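Local structure of crystal protein (2ZTB) at residues D2-Y7 with F120-K125; T175-K180 with S235-T240; S29-N34 with Y209-P214; V68-R73 with A183-P188. The protein recognizes cancer cells as a proteolytically activated bacterial toxin and, like its aerolysin-type relatives, probably acts by forming pores in their membrane. All blocks are in the same frame, centred on the assembly; numbering follows the deposited sequence.

In the fold
From the N terminus, strand 4-7 is met first by the loop 120-125, which closes interaction 1. The end of helix 20-31 waits longer, until strand 210-214 closes interaction 3. Strand 61-90 pairs with strand 168-199 in interaction 4, which is nested inside the loop of interaction 3. Interaction 1 crosses both 3 and 4. Earlier on strand 168-199, residues 175-180 pair with 235-240 in interaction 2. It crosses 3 and 4 and follows 1 in series. All four reach one large antiparallel sheet. Interactions 2 and 3 lie on opposite sides of the chain's centre, about 65 Å apart between centres. Interactions 1 and 4 touch through D2 and V68.

Interaction 1: residues D2-Y7 with F120-K125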
# COMPACT_ATOMS: atom_id res chain seq x y z
N ASP A 2 -7.67 7.53 -2.73
CA ASP A 2 -7.72 8.92 -2.17
C ASP A 2 -7.30 10.00 -3.20
O ASP A 2 -6.49 9.73 -4.09
CB ASP A 2 -6.88 9.02 -0.88
CG ASP A 2 -7.39 10.10 0.09
OD1 ASP A 2 -8.63 10.37 0.16
OD2 ASP A 2 -6.53 10.68 0.79
N VAL A 3 -7.87 11.21 -3.05
CA VAL A 3 -7.51 12.37 -3.89
C VAL A 3 -6.44 13.24 -3.22
O VAL A 3 -6.72 14.10 -2.36
CB VAL A 3 -8.75 13.26 -4.27
CG1 VAL A 3 -8.51 13.98 -5.63
CG2 VAL A 3 -10.05 12.42 -4.30
N ILE A 4 -5.19 13.02 -3.61
CA ILE A 4 -4.05 13.69 -2.99
C ILE A 4 -3.55 14.82 -3.90
O ILE A 4 -3.52 14.69 -5.12
CB ILE A 4 -2.95 12.65 -2.63
CG1 ILE A 4 -3.43 11.76 -1.46
CG2 ILE A 4 -1.60 13.31 -2.31
CD1 ILE A 4 -2.88 10.34 -1.49
N ARG A 5 -3.19 15.95 -3.28
CA ARG A 5 -2.68 17.10 -4.01
C ARG A 5 -1.74 17.87 -3.10
O ARG A 5 -2.17 18.52 -2.15
CB ARG A 5 -3.82 17.99 -4.50
CG ARG A 5 -3.39 19.23 -5.29
CD ARG A 5 -4.54 19.68 -6.17
NE ARG A 5 -4.27 20.93 -6.87
CZ ARG A 5 -3.71 21.03 -8.08
NH1 ARG A 5 -3.34 19.95 -8.75
NH2 ARG A 5 -3.53 22.24 -8.61
N GLU A 6 -0.45 17.80 -3.39
CA GLU A 6 0.52 18.50 -2.57
C GLU A 6 1.63 19.12 -3.41
O GLU A 6 1.72 18.85 -4.61
CB GLU A 6 1.08 17.59 -1.45
CG GLU A 6 1.55 16.22 -1.88
CD GLU A 6 2.04 15.37 -0.70
OE1 GLU A 6 3.27 15.23 -0.55
OE2 GLU A 6 1.19 14.84 0.06
N TYR A 7 2.43 19.97 -2.78
CA TYR A 7 3.54 20.62 -3.43
C TYR A 7 4.55 19.61 -3.96
O TYR A 7 4.79 18.54 -3.36
CB TYR A 7 4.23 21.59 -2.48
CG TYR A 7 3.46 22.87 -2.19
CD1 TYR A 7 2.60 23.43 -3.13
CD2 TYR A 7 3.62 23.52 -0.97
CE1 TYR A 7 1.90 24.62 -2.86
CE2 TYR A 7 2.93 24.70 -0.68
CZ TYR A 7 2.07 25.25 -1.63
OH TYR A 7 1.38 26.42 -1.33
N PHE A 120 8.40 9.18 -5.73
CA PHE A 120 7.73 10.33 -5.17
C PHE A 120 7.69 10.27 -3.65
O PHE A 120 7.75 9.18 -3.07
CB PHE A 120 6.31 10.43 -5.73
CG PHE A 120 6.25 10.87 -7.17
CD1 PHE A 120 6.20 9.93 -8.19
CD2 PHE A 120 6.28 12.22 -7.49
CE1 PHE A 120 6.16 10.34 -9.53
CE2 PHE A 120 6.24 12.65 -8.83
CZ PHE A 120 6.18 11.71 -9.85
N LYS A 121 7.64 11.44 -3.02
CA LYS A 121 7.62 11.51 -1.56
C LYS A 121 6.34 12.19 -1.10
O LYS A 121 6.35 13.35 -0.74
CB LYS A 121 8.86 12.26 -1.04
CG LYS A 121 10.19 11.71 -1.55
CD LYS A 121 11.38 12.46 -0.95
CE LYS A 121 12.69 11.85 -1.39
NZ LYS A 121 12.87 11.98 -2.87
N PHE A 122 5.24 11.46 -1.15
CA PHE A 122 3.95 11.94 -0.63
C PHE A 122 3.85 11.85 0.88
O PHE A 122 4.25 10.85 1.48
CB PHE A 122 2.80 11.18 -1.25
CG PHE A 122 2.56 11.53 -2.69
CD1 PHE A 122 3.15 10.78 -3.70
CD2 PHE A 122 1.74 12.60 -3.04
CE1 PHE A 122 2.92 11.09 -5.03
CE2 PHE A 122 1.51 12.92 -4.37
CZ PHE A 122 2.11 12.16 -5.37
N THR A 123 3.29 12.91 1.45
CA THR A 123 3.12 13.09 2.88
C THR A 123 1.71 12.68 3.30
O THR A 123 1.52 12.13 4.39
CB THR A 123 3.42 14.57 3.26
OG1 THR A 123 4.83 14.72 3.47
CG2 THR A 123 2.68 15.03 4.51
N SER A 124 0.72 12.93 2.44
CA SER A 124 -0.66 12.62 2.78
C SER A 124 -1.00 11.14 2.67
O SER A 124 -0.59 10.47 1.73
CB SER A 124 -1.68 13.48 2.01
OG SER A 124 -1.16 14.00 0.81
N LYS A 125 -1.74 10.65 3.65
CA LYS A 125 -2.10 9.24 3.70
C LYS A 125 -2.98 8.88 2.51
O LYS A 125 -3.77 9.69 2.05
CB LYS A 125 -2.81 8.93 5.01
CG LYS A 125 -2.02 9.29 6.27
CD LYS A 125 -0.94 8.27 6.61
CE LYS A 125 -0.26 8.67 7.91
NZ LYS A 125 0.40 7.53 8.59
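E6 OE2 accepts two hydrogen bonds from S124. S124 OG meets E6 OE2 at 2.6 Å, nearly along the C-O axis, and S124 N reaches it at 3.1 Å on the syn side. Here a short strand, 4-7 at the edge of the antiparallel sheet, holds a loop that leads into the hairpin of strands 126-132 and 136-142. T123 N also donates to the carboxylate. Its bond to E6 OE1 is 3.1 Å long with an N-H...O angle of 153°, and a weaker one goes to OE2. Two successive backbone amides and one hydroxyl thus fix the rotation of the carboxylate. K63 of strand 61-90 adds a salt bridge to OE1, so the negative charge is probably well balanced. E6 CG stands between the backbone N and the carbonyl carbon (chi1 48°), and from there the chain runs straight out to the loop. The F122 ring borders the E6 carboxylate, their planes 59° apart. V65 and I189 also touch this buried ring, and K63 makes a cation-pi contact with it. I4 comes from the other side of the ring plane, with CG2 3.5 Å from F122 CD2 and 3.2 Å from S124 OG.

Interaction 2: residues T175-K180 with S235-T240; sequences TAKIAK and SFDFQT
The F236 ring lies beneath the start of the K177 side chain, with K177 CB over one face in a CH-pi contact, 3.9 Å from the ring centroid. The two residues form a hydrogen-bonded pair in an antiparallel sheet that is interrupted here by a beta bulge. T175 pairs with Q239, but K177 pairs with F236, so the strand 235-240 carries one extra residue opposite A176. D237 takes up the extra length with a backbone in the left-handed helical region (phi 57°, psi 53°). Backbone bonds hold both sides of the bulge. T175 N meets Q239 O at 2.9 Å, nearly straight, and K177 N meets F236 O at 2.7 Å.

With chi1 at 67°, the F236 ring is turned back over the neighbouring strand, where A179 CB comes within 3.5 Å of F236 CE2. The backbone of I178 and A179 meets the ring edge in its plane. On the side of S235 and I178, A176 CB packs on F238 CD2 at 3.5 Å. F238 also touches L83 of strand 61-90 and I154 and V156 of strand 147-164.

The bulge also points D237 toward the strand 175-180. Its side chain lies about 4 Å from a bound lutetium ion. K177 runs extended and then bends at its last torsion, bringing NZ to D237 OD2 at 3.3 Å in a salt bridge that arrives on the anti side of the carboxylate.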
# COMPACT_ATOMS: atom_id res chain seq x y z
N THR A 175 -10.25 -28.40 11.95
CA THR A 175 -9.52 -28.03 10.75
C THR A 175 -10.18 -26.86 10.04
O THR A 175 -11.36 -26.62 10.21
CB THR A 175 -9.38 -29.20 9.77
OG1 THR A 175 -10.63 -29.43 9.11
CG2 THR A 175 -8.91 -30.49 10.50
N ALA A 176 -9.39 -26.15 9.23
CA ALA A 176 -9.89 -25.04 8.44
C ALA A 176 -9.15 -24.93 7.10
O ALA A 176 -8.13 -25.59 6.87
CB ALA A 176 -9.77 -23.74 9.23
N LYS A 177 -9.72 -24.14 6.19
CA LYS A 177 -8.99 -23.69 5.02
C LYS A 177 -8.48 -22.28 5.30
O LYS A 177 -9.06 -21.53 6.10
CB LYS A 177 -9.88 -23.70 3.77
CG LYS A 177 -10.40 -25.07 3.35
CD LYS A 177 -11.20 -24.97 2.07
CE LYS A 177 -11.72 -26.32 1.61
NZ LYS A 177 -12.92 -26.81 2.37
N ILE A 178 -7.37 -21.92 4.66
CA ILE A 178 -6.86 -20.57 4.71
C ILE A 178 -6.99 -19.95 3.32
O ILE A 178 -6.61 -20.56 2.32
CB ILE A 178 -5.40 -20.52 5.21
CG1 ILE A 178 -5.30 -21.09 6.63
CG2 ILE A 178 -4.86 -19.09 5.16
CD1 ILE A 178 -3.83 -21.22 7.12
N ALA A 179 -7.57 -18.75 3.28
CA ALA A 179 -7.66 -17.97 2.05
C ALA A 179 -6.67 -16.81 2.11
O ALA A 179 -6.71 -16.00 3.04
CB ALA A 179 -9.07 -17.43 1.84
N LYS A 180 -5.76 -16.77 1.13
CA LYS A 180 -4.98 -15.57 0.88
C LYS A 180 -5.67 -14.84 -0.27
O LYS A 180 -5.61 -15.27 -1.44
CB LYS A 180 -3.51 -15.88 0.55
CG LYS A 180 -2.72 -14.62 0.15
CD LYS A 180 -1.64 -14.92 -0.92
CE LYS A 180 -1.37 -13.65 -1.74
NZ LYS A 180 -0.05 -13.68 -2.48
N SER A 235 -9.18 -17.62 7.90
CA SER A 235 -9.53 -19.02 7.92
C SER A 235 -11.03 -19.13 7.71
O SER A 235 -11.77 -18.22 8.08
CB SER A 235 -9.10 -19.67 9.24
OG SER A 235 -9.80 -19.08 10.31
N PHE A 236 -11.44 -20.22 7.07
CA PHE A 236 -12.84 -20.52 6.76
C PHE A 236 -13.02 -22.03 6.60
O PHE A 236 -12.05 -22.78 6.62
CB PHE A 236 -13.30 -19.74 5.51
CG PHE A 236 -12.63 -20.17 4.22
CD1 PHE A 236 -13.38 -20.77 3.21
CD2 PHE A 236 -11.27 -19.95 4.00
CE1 PHE A 236 -12.78 -21.17 2.02
CE2 PHE A 236 -10.67 -20.35 2.80
CZ PHE A 236 -11.44 -20.96 1.81
N ASP A 237 -14.27 -22.46 6.46
CA ASP A 237 -14.63 -23.86 6.24
C ASP A 237 -14.13 -24.77 7.34
O ASP A 237 -13.45 -25.77 7.08
CB ASP A 237 -14.20 -24.36 4.85
CG ASP A 237 -15.09 -23.83 3.71
OD1 ASP A 237 -16.10 -23.14 3.97
OD2 ASP A 237 -14.77 -24.11 2.54
N PHE A 238 -14.46 -24.41 8.58
CA PHE A 238 -14.11 -25.18 9.77
C PHE A 238 -14.81 -26.53 9.80
O PHE A 238 -16.02 -26.64 9.53
CB PHE A 238 -14.40 -24.39 11.06
CG PHE A 238 -13.82 -23.00 11.08
CD1 PHE A 238 -14.63 -21.89 10.88
CD2 PHE A 238 -12.47 -22.80 11.30
CE1 PHE A 238 -14.09 -20.60 10.87
CE2 PHE A 238 -11.92 -21.52 11.30
CZ PHE A 238 -12.73 -20.42 11.09
N GLN A 239 -14.04 -27.56 10.14
CA GLN A 239 -14.57 -28.93 10.20
C GLN A 239 -14.06 -29.61 11.45
O GLN A 239 -12.97 -29.33 11.93
CB GLN A 239 -14.15 -29.75 8.98
CG GLN A 239 -14.70 -29.29 7.64
CD GLN A 239 -16.17 -29.63 7.44
OE1 GLN A 239 -16.79 -30.30 8.27
NE2 GLN A 239 -16.73 -29.19 6.33
N THR A 240 -14.89 -30.51 11.96
CA THR A 240 -14.50 -31.44 13.00
C THR A 240 -14.16 -32.74 12.29
O THR A 240 -14.93 -33.22 11.44
CB THR A 240 -15.65 -31.66 14.01
OG1 THR A 240 -16.01 -30.39 14.55
CG2 THR A 240 -15.23 -32.56 15.15

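Interaction 3: residues S29-N34 with Y209-P214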
# COMPACT_ATOMS: atom_id res chain seq x y z
N SER A 29 17.76 27.25 -22.40
CA SER A 29 17.38 27.06 -23.80
C SER A 29 16.20 27.95 -24.17
O SER A 29 16.16 28.49 -25.27
CB SER A 29 16.98 25.62 -24.04
OG SER A 29 18.09 24.79 -24.11
N ILE A 30 15.22 28.06 -23.27
CA ILE A 30 14.00 28.80 -23.57
C ILE A 30 14.27 30.30 -23.75
O ILE A 30 13.72 30.94 -24.65
CB ILE A 30 12.87 28.54 -22.53
CG1 ILE A 30 12.47 27.05 -22.52
CG2 ILE A 30 11.65 29.42 -22.83
CD1 ILE A 30 11.61 26.60 -21.30
N TYR A 31 15.12 30.86 -22.89
CA TYR A 31 15.28 32.30 -22.79
C TYR A 31 16.58 32.78 -23.41
O TYR A 31 16.73 33.97 -23.70
CB TYR A 31 15.08 32.79 -21.34
CG TYR A 31 13.62 32.63 -20.91
CD1 TYR A 31 13.21 31.51 -20.19
CD2 TYR A 31 12.65 33.54 -21.33
CE1 TYR A 31 11.89 31.33 -19.84
CE2 TYR A 31 11.31 33.36 -20.99
CZ TYR A 31 10.94 32.24 -20.25
OH TYR A 31 9.63 32.05 -19.91
N GLY A 32 17.49 31.83 -23.66
CA GLY A 32 18.74 32.13 -24.37
C GLY A 32 19.87 32.59 -23.45
O GLY A 32 20.93 32.97 -23.92
N THR A 33 19.62 32.58 -22.14
CA THR A 33 20.60 32.97 -21.14
C THR A 33 20.40 32.02 -19.97
O THR A 33 19.26 31.71 -19.61
CB THR A 33 20.42 34.46 -20.69
OG1 THR A 33 20.62 35.33 -21.81
CG2 THR A 33 21.39 34.86 -19.58
N ASN A 34 21.49 31.54 -19.40
CA ASN A 34 21.43 30.66 -18.25
C ASN A 34 20.91 31.47 -17.06
O ASN A 34 21.44 32.54 -16.78
CB ASN A 34 22.83 30.08 -18.00
CG ASN A 34 22.83 28.89 -17.04
OD1 ASN A 34 21.85 28.13 -16.93
ND2 ASN A 34 23.95 28.71 -16.34
N TYR A 209 13.43 40.05 -15.85
CA TYR A 209 14.38 39.27 -15.06
C TYR A 209 13.77 37.97 -14.54
O TYR A 209 14.47 36.98 -14.38
CB TYR A 209 14.87 40.08 -13.86
CG TYR A 209 15.76 41.27 -14.20
CD1 TYR A 209 15.26 42.56 -14.15
CD2 TYR A 209 17.09 41.09 -14.55
CE1 TYR A 209 16.06 43.65 -14.45
CE2 TYR A 209 17.90 42.17 -14.86
CZ TYR A 209 17.38 43.45 -14.80
OH TYR A 209 18.17 44.52 -15.11
N PHE A 210 12.47 37.99 -14.22
CA PHE A 210 11.78 36.83 -13.64
C PHE A 210 10.79 36.20 -14.60
O PHE A 210 9.92 36.89 -15.14
CB PHE A 210 11.02 37.21 -12.35
CG PHE A 210 11.86 37.93 -11.32
CD1 PHE A 210 13.23 37.73 -11.22
CD2 PHE A 210 11.25 38.79 -10.41
CE1 PHE A 210 13.98 38.39 -10.26
CE2 PHE A 210 11.99 39.45 -9.44
CZ PHE A 210 13.37 39.25 -9.38
N TRP A 211 10.90 34.88 -14.76
CA TRP A 211 10.02 34.11 -15.63
C TRP A 211 9.47 32.85 -14.98
O TRP A 211 10.13 32.24 -14.15
CB TRP A 211 10.75 33.74 -16.93
CG TRP A 211 10.95 34.93 -17.77
CD1 TRP A 211 12.06 35.71 -17.82
CD2 TRP A 211 10.00 35.50 -18.68
NE1 TRP A 211 11.87 36.73 -18.70
CE2 TRP A 211 10.61 36.63 -19.24
CE3 TRP A 211 8.70 35.16 -19.07
CZ2 TRP A 211 9.97 37.44 -20.19
CZ3 TRP A 211 8.05 35.98 -20.02
CH2 TRP A 211 8.70 37.09 -20.57
N PHE A 212 8.26 32.48 -15.39
CA PHE A 212 7.59 31.23 -14.99
C PHE A 212 7.19 30.44 -16.21
O PHE A 212 6.70 31.00 -17.20
CB PHE A 212 6.38 31.53 -14.11
CG PHE A 212 6.71 32.43 -12.97
CD1 PHE A 212 6.59 33.81 -13.10
CD2 PHE A 212 7.20 31.90 -11.77
CE1 PHE A 212 6.95 34.66 -12.07
CE2 PHE A 212 7.56 32.74 -10.73
CZ PHE A 212 7.43 34.12 -10.88
N ASN A 213 7.44 29.14 -16.17
CA ASN A 213 7.07 28.24 -17.24
C ASN A 213 6.39 27.04 -16.63
O ASN A 213 6.77 26.60 -15.55
CB ASN A 213 8.30 27.79 -18.04
CG ASN A 213 8.70 28.80 -19.07
OD1 ASN A 213 8.29 28.74 -20.22
ND2 ASN A 213 9.50 29.77 -18.65
N PRO A 214 5.35 26.51 -17.31
CA PRO A 214 4.71 25.30 -16.79
C PRO A 214 5.74 24.19 -16.64
O PRO A 214 6.71 24.13 -17.41
CB PRO A 214 3.67 24.93 -17.86
CG PRO A 214 4.01 25.76 -19.04
CD PRO A 214 4.72 26.98 -18.56
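This is an aromatic surface contact between the last turn of helix 20-31 and strand 210-214, at the end of the elongated molecule far from interaction 2. Y31 and W211 carry it. The phenol ring stacks face to face on the five-membered part of the indole, with centroids 4.2 Å apart and planes 30° apart. The overlap is offset. Y31 CE2 stands over the indole, 3.4 Å from W211 CD2, and Y31 OH reaches W211 CE3 at 3.4 Å on the six-membered ring. I30 CG2 packs on the opposite face of the Y31 ring, so that ring is held between a helix neighbour and the strand.

Y31 CG lies beside its backbone N (chi1 -69°), which swings the phenol across the strand and over the indole. The side chain of N213, two residues on from W211 and on the same side of the strand, approaches Y31 at the ring edge near its hydroxyl. I30 touches N213 too, but only with the end of its chain. The helix stops right after Y31, where G32 leaves helical geometry with positive phi.

Neighbours extend the cluster. The F199 ring meets Y31, and V203 touches it as well. The W211 indole N-H is bound by H208 O. F27 of the same helix packs on N213. The pattern is that of a short helix laid on an antiparallel sheet through aromatic rings. In this toxin the helix-containing end is probably the part that meets the target cell.

Interaction 4: residues V68-R73 with A183-P188; sequences VQYVNR and ADFSAP
A chi1 of 180° swings V68 CG1 away from its backbone N, and there it meets F185 CB at 3.6 Å. The chi1 of F185 (60°) sets its ring back over its own backbone, beside that methyl. The strands 69-72 and 183-188 run antiparallel in the central sheet of this aerolysin-like fold. Q69 with S186 and V71 with D184 are hydrogen-bonded pairs, while Y70 with F185 and N72 with A183 are non-hydrogen-bonded ones. Q69 N meets S186 O at 2.8 Å, and V71 N meets D184 O at 2.7 Å. The return bond from D184 N to V71 O is weak.

Y70 and F185 lie side by side and point the same way. F185 CB sits off-centre over the Y70 ring, 4.3 Å from its centroid, and the two rings are inclined by 56°. V68 CG1 rests on one face of the Y70 ring. This side of the sheet is packed by strand 126-132: I128 touches V68, Y70 and F185, and K129 N binds Y70 OH. N72 OD1 takes a bond from K130 NZ.

The face with Q69, V71, D184 and S186 is more polar. A water joins S186 OG at 3.0 Å and, weakly, Q69 O. R73 folds back so that its CD lies 3.3 Å from D184 OD2, but NH1 stays 4.2 Å from that oxygen. Attraction there is therefore likely to be loose, while T229 holds D184 OD1. Strand 126-132 is thus held by apolar packing and by those two bonds. In pore-forming relatives such a hairpin is thought to detach, so these contacts would probably have to break.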
# COMPACT_ATOMS: atom_id res chain seq x y z
N VAL A 68 -7.62 5.56 -7.52
CA VAL A 68 -7.07 4.23 -7.34
C VAL A 68 -7.94 3.21 -8.06
O VAL A 68 -9.15 3.16 -7.83
CB VAL A 68 -6.97 3.87 -5.83
CG1 VAL A 68 -6.39 2.45 -5.62
CG2 VAL A 68 -6.13 4.90 -5.07
N GLN A 69 -7.35 2.42 -8.95
CA GLN A 69 -8.07 1.31 -9.59
C GLN A 69 -7.56 0.00 -9.03
O GLN A 69 -6.35 -0.19 -8.91
CB GLN A 69 -7.92 1.33 -11.11
CG GLN A 69 -8.11 2.70 -11.79
CD GLN A 69 -9.57 3.15 -11.92
OE1 GLN A 69 -9.84 4.31 -12.25
NE2 GLN A 69 -10.50 2.23 -11.68
N TYR A 70 -8.48 -0.89 -8.70
CA TYR A 70 -8.15 -2.18 -8.10
C TYR A 70 -8.33 -3.30 -9.12
O TYR A 70 -9.23 -3.26 -9.96
CB TYR A 70 -9.05 -2.46 -6.90
CG TYR A 70 -8.93 -1.47 -5.76
CD1 TYR A 70 -9.60 -0.24 -5.79
CD2 TYR A 70 -8.15 -1.77 -4.65
CE1 TYR A 70 -9.48 0.66 -4.74
CE2 TYR A 70 -8.02 -0.88 -3.60
CZ TYR A 70 -8.69 0.33 -3.65
OH TYR A 70 -8.58 1.20 -2.60
N VAL A 71 -7.47 -4.31 -9.04
CA VAL A 71 -7.57 -5.50 -9.87
C VAL A 71 -7.39 -6.70 -8.97
O VAL A 71 -6.35 -6.83 -8.32
CB VAL A 71 -6.51 -5.53 -11.01
CG1 VAL A 71 -6.72 -6.74 -11.91
CG2 VAL A 71 -6.56 -4.25 -11.84
N ASN A 72 -8.41 -7.55 -8.91
CA ASN A 72 -8.37 -8.80 -8.17
C ASN A 72 -7.30 -9.76 -8.67
O ASN A 72 -7.15 -9.97 -9.87
CB ASN A 72 -9.73 -9.51 -8.27
CG ASN A 72 -10.69 -9.12 -7.16
OD1 ASN A 72 -10.28 -8.76 -6.05
ND2 ASN A 72 -11.99 -9.22 -7.44
N ARG A 73 -6.57 -10.35 -7.72
CA ARG A 73 -5.64 -11.43 -8.01
C ARG A 73 -6.31 -12.75 -7.66
O ARG A 73 -7.19 -12.76 -6.81
CB ARG A 73 -4.38 -11.26 -7.16
CG ARG A 73 -3.57 -10.02 -7.49
CD ARG A 73 -2.55 -10.30 -8.59
NE ARG A 73 -3.07 -11.17 -9.64
CZ ARG A 73 -2.46 -11.42 -10.80
NH1 ARG A 73 -1.29 -10.85 -11.08
NH2 ARG A 73 -3.03 -12.24 -11.69
N ALA A 183 -5.73 -7.96 -3.97
CA ALA A 183 -5.97 -7.14 -5.13
C ALA A 183 -4.78 -6.22 -5.31
O ALA A 183 -4.31 -5.60 -4.35
CB ALA A 183 -7.25 -6.33 -4.95
N ASP A 184 -4.29 -6.13 -6.54
CA ASP A 184 -3.36 -5.06 -6.91
C ASP A 184 -4.11 -3.76 -7.14
O ASP A 184 -5.28 -3.77 -7.55
CB ASP A 184 -2.58 -5.41 -8.17
CG ASP A 184 -1.59 -6.54 -7.94
OD1 ASP A 184 -1.12 -6.69 -6.80
OD2 ASP A 184 -1.30 -7.27 -8.90
N PHE A 185 -3.45 -2.65 -6.88
CA PHE A 185 -4.02 -1.36 -7.23
C PHE A 185 -2.97 -0.43 -7.86
O PHE A 185 -1.77 -0.66 -7.74
CB PHE A 185 -4.73 -0.71 -6.02
CG PHE A 185 -3.84 -0.47 -4.83
CD1 PHE A 185 -3.00 0.67 -4.77
CD2 PHE A 185 -3.84 -1.35 -3.75
CE1 PHE A 185 -2.18 0.91 -3.66
CE2 PHE A 185 -3.02 -1.12 -2.63
CZ PHE A 185 -2.18 0.01 -2.59
N SER A 186 -3.45 0.57 -8.59
CA SER A 186 -2.57 1.58 -9.15
C SER A 186 -3.35 2.88 -9.25
O SER A 186 -4.57 2.87 -9.15
CB SER A 186 -2.02 1.16 -10.52
OG SER A 186 -3.05 0.95 -11.46
N ALA A 187 -2.63 3.98 -9.38
CA ALA A 187 -3.20 5.30 -9.58
C ALA A 187 -2.18 6.12 -10.37
O ALA A 187 -0.98 5.99 -10.15
CB ALA A 187 -3.49 5.96 -8.25
N PRO A 188 -2.66 6.95 -11.31
CA PRO A 188 -1.75 7.87 -11.99
C PRO A 188 -1.27 8.97 -11.03
O PRO A 188 -2.05 9.46 -10.20
CB PRO A 188 -2.61 8.47 -13.11
CG PRO A 188 -4.04 8.35 -12.58
CD PRO A 188 -4.06 7.08 -11.79
O HOH W 1 -4.46 -1.68 -11.22